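Local atomic coordinates of twitching motility protein PilT (Aquifex aeolicus, PDB entry 2EYU), a protein that probably drives the retraction of type IV pili, and with it twitching motility, as an ATP-powered motor of the P-loop secretion ATPase family. Residues Q150-Q153 / V154-L158; R192-R196 / E197-Q201. The protein carries 1 engineered substitution. All blocks are in the same frame, centred on the assembly; numbering follows the deposited sequence.

Contact 1: residues Q150-Q153 / V154-L158; sequences QQEQ and VRIVL
Residues 151-158 form the opening turns of the alpha-helix 151-161 in this P-loop ATPase domain, and with Q150 just before them they are joined by four i to i+4 backbone bonds: V154 N to Q150 O, R155 N to Q151 O, I156 N to E152 O and V157 N to Q153 O. The shortest, R155 N to Q151 O, is 2.7 Å. The bond from V154 N to Q150 O is the longest at 3.2 Å but also the straightest, its N-H pointing to the oxygen at 172°. V154 is buried, and its small branched side chain suits a place where the helix packs on V143 and F146. With CG1 anti to the backbone N (chi1 -173°), V154 CG2 falls beside that N, pressed to 3.0 Å from Q150 O. The long chain of R155 can lie against V143 and N198 and still turn back: it runs out extended, then folds at a nearly eclipsed chi3 of -6°. Q151 O lies 3.9 Å above one face of its guanidinium, displaced toward the border, while R155 NH2 comes to 3.5 Å from E152 CA. R155 NH2 and E152 OE1 stay 4.4 Å apart, too far for a salt bridge, though their opposite charges would probably still attract. The acidic E152 also suits the first turn of a helix, whose amide end would favour a negative charge. Bent at its second torsion, the E152 chain crosses I156 obliquely. There the terminal methyl of I156, CD1, sits 3.2 Å from E152 OE1 and 3.3 Å from E152 O.

Contact 2: residues R192-R196 / E197-Q201; sequences RNLIR and ENKLQ
The N193 amide and the E197 carboxylate, one helical turn apart, meet obliquely with their planes 34° from one another, modelled too close for the details to be trusted. The guanidinium of R196 has R192 O 4.0 Å above one face, nearer its border than its middle. Its NE bonds to S159 OG, and the charge makes a cation-pi contact with F160. An alanine at E197 would remove the carboxylate, and the N193 side chain, however its amide is really turned, is likely to lose a polar neighbour and turn more freely. L194 and K199 cross at about a right angle, L194 CD2 lying 3.8 Å from K199 CB, so the lysine offers its aliphatic part. Its chain then bends, and K199 NZ makes a weak 3.1 Å hydrogen bond to E197 O, fitting for a cation near a helix's carbonyl end. I195 CG1 meets L200 CD2 at 4.2 Å, an apolar link between the helices. N198 has a positive phi (63°), which asparagine tolerates better than most. K199 N bonds L194 O at 2.8 Å and N198 N weakly bonds I195 O at 3.0 Å: a Schellman motif ending helix 189-197, with K199 the N-cap of helix 200-209.

In the fold
Contacts 1 and 2 have centres about 11 Å apart and touch directly, so the start of helix 151-161 lies against the end of helix 189-197 and its turn. R155 makes two close approaches: its CD lies 3.1 Å from I195 O and 3.5 Å from N198 OD1, both packing contacts. Beside it, I156 CG1 packs 3.9 Å from R196 CG. S159 also ties the two together: its OG hydrogen-bonds both I156 O of contact 1 and R196 NE of contact 2, while R192 binds S159 O and L162 O. Both contacts are on the surface, the centre of each about 19 Å from the centre of the chain, and neither includes a residue of the probable Walker A loop.

Contact 1: residues Q150-Q153 / V154-L158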
loop_
_atom_site.group_PDB
_atom_site.type_symbol
_atom_site.label_atom_id
_atom_site.label_comp_id
_atom_site.label_asym_id
_atom_site.label_seq_id
_atom_site.Cartn_x
_atom_site.Cartn_y
_atom_site.Cartn_z
ATOM N N GLN A 150 -23.954 -1.527 0.289
ATOM C CA GLN A 150 -22.887 -2.430 -0.103
ATOM C C GLN A 150 -21.647 -2.333 0.771
ATOM O O GLN A 150 -20.702 -3.089 0.529
ATOM C CB GLN A 150 -22.468 -2.143 -1.556
ATOM C CG GLN A 150 -23.546 -2.535 -2.560
ATOM C CD GLN A 150 -22.919 -2.945 -3.883
ATOM O OE1 GLN A 150 -23.513 -3.699 -4.657
ATOM N NE2 GLN A 150 -21.710 -2.452 -4.133
ATOM N N GLN A 151 -21.609 -1.452 1.772
ATOM C CA GLN A 151 -20.363 -1.250 2.482
ATOM C C GLN A 151 -20.102 -2.341 3.505
ATOM O O GLN A 151 -18.932 -2.709 3.621
ATOM C CB GLN A 151 -20.345 0.122 3.168
ATOM C CG GLN A 151 -20.625 1.205 2.126
ATOM C CD GLN A 151 -20.605 2.576 2.803
ATOM O OE1 GLN A 151 -20.668 3.588 2.108
ATOM N NE2 GLN A 151 -20.548 2.589 4.121
ATOM N N GLU A 152 -21.120 -2.835 4.212
ATOM C CA GLU A 152 -20.850 -4.002 5.073
ATOM C C GLU A 152 -20.150 -5.117 4.299
ATOM O O GLU A 152 -19.164 -5.714 4.751
ATOM C CB GLU A 152 -22.152 -4.532 5.675
ATOM C CG GLU A 152 -21.980 -5.920 6.281
ATOM C CD GLU A 152 -22.000 -5.890 7.794
ATOM O OE1 GLU A 152 -20.937 -5.630 8.391
ATOM O OE2 GLU A 152 -23.076 -6.129 8.379
ATOM N N GLN A 153 -20.642 -5.354 3.091
ATOM C CA GLN A 153 -20.083 -6.302 2.138
ATOM C C GLN A 153 -18.597 -6.061 1.879
ATOM O O GLN A 153 -17.757 -6.893 2.218
ATOM C CB GLN A 153 -20.854 -6.261 0.818
ATOM C CG GLN A 153 -20.829 -7.621 0.125
ATOM C CD GLN A 153 -21.557 -7.641 -1.201
ATOM O OE1 GLN A 153 -22.743 -7.340 -1.292
ATOM N NE2 GLN A 153 -20.809 -7.990 -2.243
ATOM N N VAL A 154 -18.260 -4.934 1.281
ATOM C CA VAL A 154 -16.889 -4.493 1.068
ATOM C C VAL A 154 -16.055 -4.513 2.313
ATOM O O VAL A 154 -14.884 -4.918 2.279
ATOM C CB VAL A 154 -16.889 -3.005 0.603
ATOM C CG1 VAL A 154 -15.477 -2.600 0.213
ATOM C CG2 VAL A 154 -17.882 -2.807 -0.513
ATOM N N ARG A 155 -16.626 -4.075 3.452
ATOM C CA ARG A 155 -15.763 -4.086 4.642
ATOM C C ARG A 155 -15.281 -5.496 4.974
ATOM O O ARG A 155 -14.103 -5.727 5.259
ATOM C CB ARG A 155 -16.474 -3.473 5.840
ATOM C CG ARG A 155 -15.579 -3.122 7.016
ATOM C CD ARG A 155 -16.386 -2.642 8.210
ATOM N NE ARG A 155 -17.803 -2.488 7.920
ATOM C CZ ARG A 155 -18.489 -1.450 7.483
ATOM N NH1 ARG A 155 -17.910 -0.287 7.219
ATOM N NH2 ARG A 155 -19.802 -1.558 7.292
ATOM N N ILE A 156 -16.167 -6.479 4.933
ATOM C CA ILE A 156 -15.782 -7.843 5.340
ATOM C C ILE A 156 -14.995 -8.558 4.253
ATOM O O ILE A 156 -14.173 -9.414 4.574
ATOM C CB ILE A 156 -17.040 -8.628 5.768
ATOM C CG1 ILE A 156 -17.615 -8.153 7.103
ATOM C CG2 ILE A 156 -16.754 -10.133 5.775
ATOM C CD1 ILE A 156 -19.111 -7.986 7.165
ATOM N N VAL A 157 -15.163 -8.265 2.975
ATOM C CA VAL A 157 -14.242 -8.776 1.946
ATOM C C VAL A 157 -12.825 -8.325 2.248
ATOM O O VAL A 157 -11.870 -9.098 2.221
ATOM C CB VAL A 157 -14.640 -8.274 0.545
ATOM C CG1 VAL A 157 -13.586 -8.590 -0.502
ATOM C CG2 VAL A 157 -15.979 -8.864 0.102
ATOM N N LEU A 158 -12.651 -7.026 2.547
ATOM C CA LEU A 158 -11.326 -6.538 2.869
ATOM C C LEU A 158 -10.758 -7.311 4.057
ATOM O O LEU A 158 -9.577 -7.632 4.055
ATOM C CB LEU A 158 -11.329 -5.056 3.244
ATOM C CG LEU A 158 -11.059 -4.005 2.175
ATOM C CD1 LEU A 158 -11.338 -2.615 2.738
ATOM C CD2 LEU A 158 -9.634 -4.100 1.635
#

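Contact 2: residues R192-R196 / E197-Q201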
loop_
_atom_site.group_PDB
_atom_site.type_symbol
_atom_site.label_atom_id
_atom_site.label_comp_id
_atom_site.label_asym_id
_atom_site.label_seq_id
_atom_site.Cartn_x
_atom_site.Cartn_y
_atom_site.Cartn_z
ATOM N N ARG A 192 -8.025 -8.425 11.625
ATOM C CA ARG A 192 -9.013 -8.933 10.662
ATOM C C ARG A 192 -10.398 -8.909 11.265
ATOM O O ARG A 192 -11.340 -8.368 10.720
ATOM C CB ARG A 192 -8.626 -10.345 10.253
ATOM C CG ARG A 192 -7.282 -10.354 9.544
ATOM C CD ARG A 192 -7.221 -11.504 8.539
ATOM N NE ARG A 192 -7.284 -10.987 7.193
ATOM C CZ ARG A 192 -6.349 -10.685 6.320
ATOM N NH1 ARG A 192 -5.061 -10.830 6.545
ATOM N NH2 ARG A 192 -6.775 -10.217 5.152
ATOM N N ASN A 193 -10.500 -9.498 12.455
ATOM C CA ASN A 193 -11.747 -9.458 13.210
ATOM C C ASN A 193 -12.264 -8.045 13.407
ATOM O O ASN A 193 -13.411 -7.693 13.108
ATOM C CB ASN A 193 -11.461 -10.121 14.571
ATOM C CG ASN A 193 -12.505 -9.702 15.592
ATOM O OD1 ASN A 193 -13.552 -10.339 15.685
ATOM N ND2 ASN A 193 -12.236 -8.637 16.343
ATOM N N LEU A 194 -11.409 -7.156 13.936
ATOM C CA LEU A 194 -11.912 -5.797 14.185
ATOM C C LEU A 194 -12.355 -5.110 12.910
ATOM O O LEU A 194 -13.354 -4.380 12.934
ATOM C CB LEU A 194 -10.873 -4.920 14.895
ATOM C CG LEU A 194 -10.304 -5.481 16.197
ATOM C CD1 LEU A 194 -8.916 -4.899 16.438
ATOM C CD2 LEU A 194 -11.212 -5.204 17.376
ATOM N N ILE A 195 -11.680 -5.334 11.786
ATOM C CA ILE A 195 -12.205 -4.769 10.529
ATOM C C ILE A 195 -13.609 -5.272 10.224
ATOM O O ILE A 195 -14.501 -4.556 9.762
ATOM C CB ILE A 195 -11.215 -5.074 9.389
ATOM C CG1 ILE A 195 -9.895 -4.348 9.622
ATOM C CG2 ILE A 195 -11.788 -4.747 8.021
ATOM C CD1 ILE A 195 -8.915 -4.424 8.477
ATOM N N ARG A 196 -13.823 -6.545 10.512
ATOM C CA ARG A 196 -15.094 -7.240 10.357
ATOM C C ARG A 196 -16.208 -6.559 11.150
ATOM O O ARG A 196 -17.203 -6.181 10.534
ATOM C CB ARG A 196 -14.923 -8.706 10.781
ATOM C CG ARG A 196 -15.129 -9.686 9.644
ATOM C CD ARG A 196 -14.522 -11.049 9.878
ATOM N NE ARG A 196 -13.445 -11.321 8.917
ATOM C CZ ARG A 196 -12.357 -12.013 9.206
ATOM N NH1 ARG A 196 -12.206 -12.493 10.435
ATOM N NH2 ARG A 196 -11.418 -12.220 8.300
ATOM N N GLU A 197 -16.025 -6.410 12.454
ATOM C CA GLU A 197 -16.893 -5.679 13.349
ATOM C C GLU A 197 -16.841 -4.170 13.135
ATOM O O GLU A 197 -17.609 -3.445 13.768
ATOM C CB GLU A 197 -16.525 -5.916 14.820
ATOM C CG GLU A 197 -16.661 -7.360 15.277
ATOM C CD GLU A 197 -15.357 -8.106 15.066
ATOM O OE1 GLU A 197 -14.295 -7.561 15.448
ATOM O OE2 GLU A 197 -15.392 -9.219 14.497
ATOM N N ASN A 198 -15.962 -3.655 12.283
ATOM C CA ASN A 198 -15.886 -2.205 12.121
ATOM C C ASN A 198 -15.467 -1.528 13.421
ATOM O O ASN A 198 -16.185 -0.659 13.923
ATOM C CB ASN A 198 -17.227 -1.616 11.671
ATOM C CG ASN A 198 -17.061 -0.247 11.035
ATOM O OD1 ASN A 198 -16.019 0.040 10.447
ATOM N ND2 ASN A 198 -18.082 0.597 11.139
ATOM N N LYS A 199 -14.338 -1.929 13.956
ATOM C CA LYS A 199 -13.700 -1.354 15.128
ATOM C C LYS A 199 -12.347 -0.745 14.734
ATOM O O LYS A 199 -11.306 -1.160 15.240
ATOM C CB LYS A 199 -13.445 -2.386 16.220
ATOM C CG LYS A 199 -14.514 -2.347 17.309
ATOM C CD LYS A 199 -15.025 -3.748 17.626
ATOM C CE LYS A 199 -16.487 -3.714 18.043
ATOM N NZ LYS A 199 -17.372 -3.777 16.838
ATOM N N LEU A 200 -12.442 0.218 13.837
ATOM C CA LEU A 200 -11.279 0.829 13.184
ATOM C C LEU A 200 -10.514 1.685 14.183
ATOM O O LEU A 200 -9.310 1.924 14.073
ATOM C CB LEU A 200 -11.745 1.597 11.955
ATOM C CG LEU A 200 -12.179 0.832 10.708
ATOM C CD1 LEU A 200 -11.972 1.690 9.463
ATOM C CD2 LEU A 200 -11.461 -0.501 10.507
ATOM N N GLN A 201 -11.234 2.147 15.210
ATOM C CA GLN A 201 -10.606 2.859 16.315
ATOM C C GLN A 201 -9.659 1.930 17.075
ATOM O O GLN A 201 -8.515 2.305 17.329
ATOM C CB GLN A 201 -11.638 3.412 17.290
ATOM C CG GLN A 201 -11.521 4.903 17.568
ATOM C CD GLN A 201 -12.896 5.536 17.703
ATOM O OE1 GLN A 201 -13.767 4.993 18.389
ATOM N NE2 GLN A 201 -13.094 6.669 17.044
#